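Membrane lipoprotein family protein (Aeropyrum pernix, PDB 4PEV) binds adenosine and probably serves as the solute-binding lipoprotein of an ABC transport system in the cell membrane. Local coordinates at residues 105-110 / 134-139; 153-158 / 305-310; 200-205 / 402-407. One frame throughout, in Å; residues are numbered along the deposited sequence.

Interaction 1 of 3, residues 105-110 / 134-139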
loop_
_atom_site.group_PDB
_atom_site.type_symbol
_atom_site.label_atom_id
_atom_site.label_comp_id
_atom_site.label_asym_id
_atom_site.label_seq_id
_atom_site.Cartn_x
_atom_site.Cartn_y
_atom_site.Cartn_z
ATOM N N ALA C 105 -7.345 -26.530 -8.830
ATOM C CA ALA C 105 -8.588 -26.823 -9.546
ATOM C C ALA C 105 -8.899 -25.827 -10.652
ATOM O O ALA C 105 -9.455 -26.206 -11.673
ATOM C CB ALA C 105 -9.758 -26.882 -8.566
ATOM N N ALA C 106 -8.564 -24.559 -10.443
ATOM C CA ALA C 106 -8.768 -23.551 -11.471
ATOM C C ALA C 106 -7.807 -23.728 -12.650
ATOM O O ALA C 106 -8.156 -23.441 -13.801
ATOM C CB ALA C 106 -8.623 -22.163 -10.868
ATOM N N SER C 107 -6.593 -24.181 -12.359
ATOM C CA SER C 107 -5.612 -24.459 -13.394
ATOM C C SER C 107 -6.046 -25.705 -14.175
ATOM O O SER C 107 -6.073 -25.718 -15.411
ATOM C CB SER C 107 -4.243 -24.692 -12.753
ATOM O OG SER C 107 -3.914 -23.647 -11.846
ATOM N N ARG C 108 -6.395 -26.738 -13.418
ATOM C CA ARG C 108 -7.030 -27.959 -13.918
ATOM C C ARG C 108 -8.235 -27.716 -14.852
ATOM O O ARG C 108 -8.483 -28.514 -15.744
ATOM C CB ARG C 108 -7.491 -28.783 -12.696
ATOM C CG ARG C 108 -7.973 -30.190 -12.975
ATOM C CD ARG C 108 -6.806 -31.120 -13.235
ATOM N NE ARG C 108 -7.186 -32.244 -14.092
ATOM C CZ ARG C 108 -6.337 -33.176 -14.526
ATOM N NH1 ARG C 108 -5.045 -33.132 -14.181
ATOM N NH2 ARG C 108 -6.781 -34.159 -15.305
ATOM N N SER C 109 -8.988 -26.637 -14.641
ATOM C CA SER C 109 -10.248 -26.425 -15.358
ATOM C C SER C 109 -10.097 -26.007 -16.824
ATOM O O SER C 109 -11.056 -26.076 -17.602
ATOM C CB SER C 109 -11.100 -25.383 -14.628
ATOM O OG SER C 109 -10.604 -24.061 -14.806
ATOM N N GLY C 110 -8.914 -25.539 -17.192
ATOM C CA GLY C 110 -8.683 -25.037 -18.540
ATOM C C GLY C 110 -9.539 -23.867 -18.989
ATOM O O GLY C 110 -9.540 -23.552 -20.168
ATOM N N PRO C 134 2.266 -26.310 -16.811
ATOM C CA PRO C 134 3.213 -25.353 -17.397
ATOM C C PRO C 134 2.625 -24.491 -18.524
ATOM O O PRO C 134 3.229 -23.476 -18.893
ATOM C CB PRO C 134 4.359 -26.243 -17.926
ATOM C CG PRO C 134 4.064 -27.631 -17.464
ATOM C CD PRO C 134 2.609 -27.703 -17.139
ATOM N N GLU C 135 1.476 -24.900 -19.059
ATOM C CA GLU C 135 0.800 -24.163 -20.118
ATOM C C GLU C 135 -0.293 -23.214 -19.586
ATOM O O GLU C 135 -0.902 -22.465 -20.344
ATOM C CB GLU C 135 0.237 -25.158 -21.140
ATOM C CG GLU C 135 1.328 -25.867 -21.947
ATOM C CD GLU C 135 0.780 -26.859 -22.981
ATOM O OE1 GLU C 135 -0.442 -26.839 -23.281
ATOM O OE2 GLU C 135 1.583 -27.672 -23.503
ATOM N N GLN C 136 -0.524 -23.246 -18.278
ATOM C CA GLN C 136 -1.382 -22.275 -17.608
ATOM C C GLN C 136 -0.540 -21.066 -17.266
ATOM O O GLN C 136 0.467 -21.221 -16.573
ATOM C CB GLN C 136 -1.956 -22.865 -16.306
ATOM C CG GLN C 136 -2.829 -21.930 -15.491
ATOM C CD GLN C 136 -3.990 -21.408 -16.304
ATOM O OE1 GLN C 136 -4.787 -22.188 -16.801
ATOM N NE2 GLN C 136 -4.078 -20.090 -16.465
ATOM N N LYS C 137 -0.967 -19.879 -17.721
ATOM C CA LYS C 137 -0.296 -18.619 -17.381
ATOM C C LYS C 137 -0.836 -18.019 -16.093
ATOM O O LYS C 137 -2.042 -18.025 -15.865
ATOM C CB LYS C 137 -0.470 -17.583 -18.476
ATOM C CG LYS C 137 -0.336 -18.133 -19.871
ATOM C CD LYS C 137 0.046 -17.035 -20.851
ATOM C CE LYS C 137 -0.347 -17.403 -22.274
ATOM N NZ LYS C 137 -1.831 -17.437 -22.436
ATOM N N TYR C 138 0.079 -17.472 -15.285
ATOM C CA TYR C 138 -0.223 -16.882 -13.982
ATOM C C TYR C 138 0.389 -15.499 -13.869
ATOM O O TYR C 138 1.503 -15.289 -14.324
ATOM C CB TYR C 138 0.383 -17.719 -12.873
ATOM C CG TYR C 138 -0.086 -19.152 -12.814
ATOM C CD1 TYR C 138 -1.246 -19.495 -12.144
ATOM C CD2 TYR C 138 0.650 -20.171 -13.402
ATOM C CE1 TYR C 138 -1.667 -20.801 -12.080
ATOM C CE2 TYR C 138 0.246 -21.484 -13.329
ATOM C CZ TYR C 138 -0.913 -21.789 -12.673
ATOM O OH TYR C 138 -1.328 -23.089 -12.603
ATOM N N ALA C 139 -0.323 -14.562 -13.242
ATOM C CA ALA C 139 0.299 -13.319 -12.775
ATOM C C ALA C 139 0.209 -13.250 -11.254
ATOM O O ALA C 139 -0.866 -13.350 -10.687
ATOM C CB ALA C 139 -0.340 -12.102 -13.415
#
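The side chain of Gln-136 leans on Ser-107 where the last turn of helix 99-108 meets the start of strand 137-141, at the N-terminal ends of the strands of the parallel sheet in the first lobe of this type I periplasmic-binding-protein fold. From CB, which is directed at the helix, CG stands anti to the backbone N (chi1 178°) and lies 4.1 Å from Ser-107 CB, a plain van der Waals contact. A bend at chi2 then turns the amide alongside its own strand, toward Lys-137 O. Its OE1 merely comes near Ser-107 O, 4.0 Å away and with no bond between the two oxygens. NE2 does the polar work: it donates to Lys-137 O at 3.0 Å, nearly in the plane of the amide, and also to Tyr-112 O in the loop that leads to strand 114-118. Gln-136 therefore links the backbone at Lys-137 with the loop that precedes strand 114-118, while its aliphatic part packs on the helix.

Beside it, Tyr-138 reaches the same serine from the strand. The serine oxygen sits at the rim of the phenol ring, in its plane. Helix 123-132 flanks this ring through Leu-126, Val-129 and Ala-130. Both functions of the buried serine hydroxyl are engaged, because it also bonds back to Leu-103 O within its own helix. That second bond is consistent with the direction of the first, in which Tyr-138 OH donates to Ser-107 OG across 2.8 Å.

Interaction 2 of 3, residues 153-158 / 305-310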
loop_
_atom_site.group_PDB
_atom_site.type_symbol
_atom_site.label_atom_id
_atom_site.label_comp_id
_atom_site.label_asym_id
_atom_site.label_seq_id
_atom_site.Cartn_x
_atom_site.Cartn_y
_atom_site.Cartn_z
ATOM N N ALA C 153 4.487 -14.606 -14.464
ATOM C CA ALA C 153 4.904 -13.204 -14.423
ATOM C C ALA C 153 4.659 -12.648 -13.030
ATOM O O ALA C 153 3.514 -12.540 -12.610
ATOM C CB ALA C 153 4.122 -12.396 -15.441
ATOM N N SER C 154 5.735 -12.302 -12.319
ATOM C CA SER C 154 5.661 -11.696 -10.990
ATOM C C SER C 154 5.711 -10.164 -11.076
ATOM O O SER C 154 6.509 -9.603 -11.835
ATOM C CB SER C 154 6.831 -12.176 -10.135
ATOM O OG SER C 154 6.778 -13.576 -9.877
ATOM N N TYR C 155 4.859 -9.491 -10.300
ATOM C CA TYR C 155 4.878 -8.031 -10.176
ATOM C C TYR C 155 5.169 -7.648 -8.723
ATOM O O TYR C 155 4.340 -7.835 -7.835
ATOM C CB TYR C 155 3.562 -7.429 -10.658
ATOM C CG TYR C 155 3.335 -7.552 -12.161
ATOM C CD1 TYR C 155 2.885 -8.741 -12.724
ATOM C CD2 TYR C 155 3.561 -6.478 -13.011
ATOM C CE1 TYR C 155 2.669 -8.858 -14.093
ATOM C CE2 TYR C 155 3.356 -6.581 -14.377
ATOM C CZ TYR C 155 2.904 -7.772 -14.924
ATOM O OH TYR C 155 2.697 -7.885 -16.300
ATOM N N LEU C 156 6.386 -7.160 -8.493
ATOM C CA LEU C 156 6.850 -6.752 -7.176
ATOM C C LEU C 156 6.933 -5.257 -7.148
ATOM O O LEU C 156 7.240 -4.645 -8.170
ATOM C CB LEU C 156 8.266 -7.247 -6.928
ATOM C CG LEU C 156 8.401 -8.675 -6.440
ATOM C CD1 LEU C 156 9.854 -9.093 -6.592
ATOM C CD2 LEU C 156 7.922 -8.785 -4.998
ATOM N N PHE C 157 6.689 -4.668 -5.979
ATOM C CA PHE C 157 6.890 -3.235 -5.800
ATOM C C PHE C 157 8.061 -2.989 -4.869
ATOM O O PHE C 157 8.451 -3.863 -4.096
ATOM C CB PHE C 157 5.630 -2.567 -5.264
ATOM C CG PHE C 157 4.462 -2.625 -6.211
ATOM C CD1 PHE C 157 3.638 -3.742 -6.249
ATOM C CD2 PHE C 157 4.180 -1.565 -7.045
ATOM C CE1 PHE C 157 2.562 -3.798 -7.117
ATOM C CE2 PHE C 157 3.105 -1.610 -7.916
ATOM C CZ PHE C 157 2.293 -2.727 -7.952
ATOM N N ARG C 158 8.635 -1.801 -4.969
ATOM C CA ARG C 158 9.708 -1.396 -4.078
ATOM C C ARG C 158 9.108 -0.417 -3.065
ATOM O O ARG C 158 9.258 0.803 -3.195
ATOM C CB ARG C 158 10.853 -0.777 -4.889
ATOM C CG ARG C 158 11.501 -1.728 -5.898
ATOM C CD ARG C 158 12.747 -1.113 -6.541
ATOM N NE ARG C 158 12.420 0.067 -7.346
ATOM C CZ ARG C 158 11.958 0.033 -8.596
ATOM N NH1 ARG C 158 11.786 -1.129 -9.231
ATOM N NH2 ARG C 158 11.668 1.172 -9.225
ATOM N N VAL C 305 -2.275 -5.521 -12.759
ATOM C CA VAL C 305 -3.336 -6.422 -13.215
ATOM C C VAL C 305 -3.708 -6.137 -14.655
ATOM O O VAL C 305 -3.849 -7.065 -15.451
ATOM C CB VAL C 305 -4.618 -6.290 -12.360
ATOM C CG1 VAL C 305 -5.798 -7.017 -12.999
ATOM C CG2 VAL C 305 -4.392 -6.820 -10.958
ATOM N N TYR C 306 -3.877 -4.857 -14.977
ATOM C CA TYR C 306 -4.256 -4.443 -16.331
ATOM C C TYR C 306 -3.161 -4.759 -17.379
ATOM O O TYR C 306 -3.463 -5.200 -18.487
ATOM C CB TYR C 306 -4.595 -2.939 -16.365
ATOM C CG TYR C 306 -4.982 -2.477 -17.745
ATOM C CD1 TYR C 306 -6.275 -2.626 -18.190
ATOM C CD2 TYR C 306 -4.041 -1.951 -18.623
ATOM C CE1 TYR C 306 -6.640 -2.240 -19.464
ATOM C CE2 TYR C 306 -4.395 -1.572 -19.897
ATOM C CZ TYR C 306 -5.699 -1.718 -20.306
ATOM O OH TYR C 306 -6.102 -1.349 -21.565
ATOM N N THR C 307 -1.900 -4.522 -17.026
ATOM C CA THR C 307 -0.779 -4.839 -17.893
ATOM C C THR C 307 -0.681 -6.344 -18.117
ATOM O O THR C 307 -0.572 -6.802 -19.240
ATOM C CB THR C 307 0.533 -4.283 -17.293
ATOM O OG1 THR C 307 0.490 -2.847 -17.348
ATOM C CG2 THR C 307 1.756 -4.781 -18.047
ATOM N N ALA C 308 -0.740 -7.121 -17.049
ATOM C CA ALA C 308 -0.685 -8.590 -17.182
ATOM C C ALA C 308 -1.810 -9.174 -18.057
ATOM O O ALA C 308 -1.608 -10.172 -18.751
ATOM C CB ALA C 308 -0.702 -9.244 -15.809
ATOM N N ILE C 309 -2.992 -8.566 -18.001
ATOM C CA ILE C 309 -4.121 -9.006 -18.805
ATOM C C ILE C 309 -3.972 -8.571 -20.256
ATOM O O ILE C 309 -4.323 -9.322 -21.174
ATOM C CB ILE C 309 -5.437 -8.455 -18.252
ATOM C CG1 ILE C 309 -5.718 -9.092 -16.900
ATOM C CG2 ILE C 309 -6.590 -8.759 -19.193
ATOM C CD1 ILE C 309 -6.798 -8.399 -16.111
ATOM N N LYS C 310 -3.474 -7.356 -20.463
ATOM C CA LYS C 310 -3.249 -6.844 -21.819
ATOM C C LYS C 310 -2.195 -7.692 -22.528
ATOM O O LYS C 310 -2.437 -8.208 -23.614
ATOM C CB LYS C 310 -2.810 -5.386 -21.786
ATOM C CG LYS C 310 -3.035 -4.672 -23.094
ATOM C CD LYS C 310 -2.445 -3.278 -23.071
ATOM C CE LYS C 310 -2.958 -2.459 -24.247
ATOM N NZ LYS C 310 -2.005 -1.362 -24.562
#
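Thr-307 OG1 bonds to Val-303 O within helix 301-313, while the methyl of the same residue faces the strand, with Thr-307 CG2 3.7 Å from Tyr-155 OH. The tyrosine belongs to strand 152-157, and the contact is a helix laid on the parallel sheet of the first lobe, the Rossmann-like half of a type I periplasmic-binding-protein fold. Strand 152-157 runs out toward the second lobe and helix 301-313 starts just after strand 293-299 of that lobe, so both elements border the connections between the two halves.

The phenol projects from the sheet with its CG beside the backbone N (chi1 -69°), which sends the ring out to the helix. Its hydroxyl oxygen lies beside the helix backbone, with Ala-308 CA and Ala-308 N each 3.6 Å from Tyr-155 OH. The methyl of Ala-308 meets the ring near its hydroxyl end, with Ala-308 CB 3.8 Å from Tyr-155 CE1.

Thr-307 divides its two branches between different tasks. The methyl, anti to the backbone N, is the one turned to the tyrosine, whereas the hydroxyl turns back along the helix. The threonine thus presents its methyl to the phenol oxygen while its polar end is satisfied by its own helix.

Around this pair, Val-322 of strand 320-324 and Ile-141 of strand 137-141 pack against Tyr-155, and Ala-308 also rests on Ala-139. The tyrosine side chain lies about 12 Å from the adenosine and about 7 Å from the side chain of Asp-142, which binds it. The helical turn beneath the contact is regular, with Ile-309 N bonded to Val-305 O at 3.1 Å.

Interaction 3 of 3, residues 200-205 / 402-407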
loop_
_atom_site.group_PDB
_atom_site.type_symbol
_atom_site.label_atom_id
_atom_site.label_comp_id
_atom_site.label_asym_id
_atom_site.label_seq_id
_atom_site.Cartn_x
_atom_site.Cartn_y
_atom_site.Cartn_z
ATOM N N ARG C 200 9.115 -4.114 3.715
ATOM C CA ARG C 200 9.565 -3.006 2.887
ATOM C C ARG C 200 8.906 -1.679 3.262
ATOM O O ARG C 200 9.571 -0.638 3.260
ATOM C CB ARG C 200 9.340 -3.316 1.409
ATOM C CG ARG C 200 10.152 -4.508 0.945
ATOM C CD ARG C 200 10.291 -4.598 -0.569
ATOM N NE ARG C 200 9.177 -5.298 -1.192
ATOM C CZ ARG C 200 8.951 -6.596 -1.064
ATOM N NH1 ARG C 200 9.756 -7.346 -0.318
ATOM N NH2 ARG C 200 7.909 -7.147 -1.681
ATOM N N PHE C 201 7.608 -1.720 3.577
ATOM C CA PHE C 201 6.906 -0.531 4.070
ATOM C C PHE C 201 7.586 -0.067 5.342
ATOM O O PHE C 201 8.006 1.078 5.430
ATOM C CB PHE C 201 5.409 -0.796 4.362
ATOM C CG PHE C 201 4.514 -0.722 3.144
ATOM C CD1 PHE C 201 4.193 0.497 2.572
ATOM C CD2 PHE C 201 3.972 -1.877 2.578
ATOM C CE1 PHE C 201 3.354 0.565 1.461
ATOM C CE2 PHE C 201 3.144 -1.812 1.466
ATOM C CZ PHE C 201 2.830 -0.591 0.909
ATOM N N HIS C 202 7.696 -0.972 6.315
ATOM C CA HIS C 202 8.252 -0.636 7.618
ATOM C C HIS C 202 9.608 0.016 7.449
ATOM O O HIS C 202 9.809 1.153 7.867
ATOM C CB HIS C 202 8.370 -1.867 8.513
ATOM C CG HIS C 202 8.751 -1.547 9.923
ATOM N ND1 HIS C 202 8.933 -2.520 10.878
ATOM C CD2 HIS C 202 8.988 -0.365 10.543
ATOM C CE1 HIS C 202 9.253 -1.953 12.031
ATOM N NE2 HIS C 202 9.300 -0.648 11.853
ATOM N N ILE C 203 10.531 -0.688 6.816
ATOM C CA ILE C 203 11.867 -0.151 6.578
ATOM C C ILE C 203 11.836 1.229 5.933
ATOM O O ILE C 203 12.577 2.104 6.336
ATOM C CB ILE C 203 12.691 -1.103 5.684
ATOM C CG1 ILE C 203 13.158 -2.303 6.507
ATOM C CG2 ILE C 203 13.874 -0.383 5.043
ATOM C CD1 ILE C 203 13.715 -3.421 5.659
ATOM N N GLY C 204 11.006 1.416 4.923
ATOM C CA GLY C 204 10.970 2.689 4.216
ATOM C C GLY C 204 10.385 3.802 5.060
ATOM O O GLY C 204 10.808 4.949 4.968
ATOM N N TYR C 205 9.412 3.455 5.890
ATOM C CA TYR C 205 8.707 4.426 6.697
ATOM C C TYR C 205 9.622 4.940 7.794
ATOM O O TYR C 205 9.705 6.140 8.005
ATOM C CB TYR C 205 7.427 3.800 7.270
ATOM C CG TYR C 205 6.524 4.740 8.046
ATOM C CD1 TYR C 205 6.053 5.930 7.480
ATOM C CD2 TYR C 205 6.115 4.429 9.343
ATOM C CE1 TYR C 205 5.211 6.786 8.184
ATOM C CE2 TYR C 205 5.269 5.279 10.053
ATOM C CZ TYR C 205 4.822 6.452 9.467
ATOM O OH TYR C 205 4.001 7.284 10.184
ATOM N N ASP C 402 15.160 -12.253 9.802
ATOM C CA ASP C 402 16.263 -11.874 10.702
ATOM C C ASP C 402 17.045 -10.667 10.179
ATOM O O ASP C 402 17.443 -9.799 10.956
ATOM C CB ASP C 402 17.191 -13.074 10.959
ATOM C CG ASP C 402 16.505 -14.183 11.784
ATOM O OD1 ASP C 402 15.379 -14.607 11.421
ATOM O OD2 ASP C 402 17.088 -14.627 12.801
ATOM N N THR C 403 17.237 -10.615 8.865
ATOM C CA THR C 403 17.827 -9.459 8.197
ATOM C C THR C 403 16.959 -8.199 8.348
ATOM O O THR C 403 17.464 -7.124 8.684
ATOM C CB THR C 403 17.976 -9.752 6.694
ATOM O OG1 THR C 403 18.431 -11.100 6.517
ATOM C CG2 THR C 403 18.926 -8.757 6.008
ATOM N N TYR C 404 15.662 -8.337 8.065
ATOM C CA TYR C 404 14.681 -7.265 8.272
ATOM C C TYR C 404 14.727 -6.740 9.684
ATOM O O TYR C 404 14.758 -5.535 9.892
ATOM C CB TYR C 404 13.266 -7.774 7.973
ATOM C CG TYR C 404 12.114 -7.021 8.631
ATOM C CD1 TYR C 404 11.882 -5.669 8.377
ATOM C CD2 TYR C 404 11.228 -7.689 9.470
ATOM C CE1 TYR C 404 10.812 -5.002 8.962
ATOM C CE2 TYR C 404 10.161 -7.032 10.065
ATOM C CZ TYR C 404 9.948 -5.693 9.807
ATOM O OH TYR C 404 8.872 -5.074 10.407
ATOM N N ASP C 405 14.730 -7.651 10.650
ATOM C CA ASP C 405 14.756 -7.272 12.062
ATOM C C ASP C 405 15.965 -6.433 12.446
ATOM O O ASP C 405 15.853 -5.542 13.291
ATOM C CB ASP C 405 14.709 -8.509 12.964
ATOM C CG ASP C 405 13.302 -8.847 13.433
ATOM O OD1 ASP C 405 12.340 -8.125 13.074
ATOM O OD2 ASP C 405 13.164 -9.835 14.186
ATOM N N SER C 406 17.116 -6.710 11.844
ATOM C CA SER C 406 18.330 -5.982 12.209
ATOM C C SER C 406 18.501 -4.687 11.402
ATOM O O SER C 406 19.149 -3.764 11.872
ATOM C CB SER C 406 19.571 -6.885 12.128
ATOM O OG SER C 406 19.602 -7.590 10.909
ATOM N N ILE C 407 17.918 -4.596 10.213
ATOM C CA ILE C 407 17.827 -3.290 9.549
ATOM C C ILE C 407 17.057 -2.276 10.418
ATOM O O ILE C 407 17.428 -1.105 10.482
ATOM C CB ILE C 407 17.179 -3.377 8.152
ATOM C CG1 ILE C 407 18.110 -4.121 7.182
ATOM C CG2 ILE C 407 16.865 -1.979 7.612
ATOM C CD1 ILE C 407 17.535 -4.376 5.797
#
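His-202 and Tyr-404 cross at about a right angle between two nearly parallel helices, whose segment axes differ in direction by 17° and come within 10.5 Å. The rings meet rim to rim, neither lying over the other's face, with their planes at 69°. The imidazole edge is turned to the phenol by a CG anti to the backbone N (chi1 -172°). There His-202 ND1 and Tyr-404 OH form a nearly straight hydrogen bond of 2.6 Å, the oxygen lying in the plane of the imidazole; either atom could be the donor. Tyr-404 OH also bonds to Tyr-226 OH, which makes the phenol a polar link inside a buried, otherwise largely apolar interface.

Ile-203 runs past the tyrosine in the opposite direction, its CD1 at the ring edge, 4.0 Å from Tyr-404 CD1. It crosses Ile-407 roughly at right angles, Ile-203 CG1 resting 3.9 Å from Ile-407 CG2.

Further rings extend the cluster: Trp-224 stacks on His-202 and Trp-199 on Tyr-404. Helix 196-214 is thereby sandwiched, with strands 222-226 and 248-254 of the second lobe on its inner side, where Phe-201 touches the adenosine, and the C-terminal helix 401-412 on its outer side.

In the fold
Following the chain, interaction 1 closes first, a short loop of 23 residues that holds strand 114-118 and helix 123-132 within the first lobe. Interaction 2 opens next, on the neighbouring strand of the same sheet; the two contacts touch through Tyr-138 O and Ala-153 N, a probable hydrogen bond between neighbouring strands. Between 153-158 and 305-310 the chain passes through most of the second lobe before returning to the first. Interaction 3 begins inside that excursion and ends far beyond it, so interactions 2 and 3 cross, and it ties the C-terminal helix to the second lobe. Phe-157 and Leu-156 touch Arg-200, joining these two contacts near the interlobe connection.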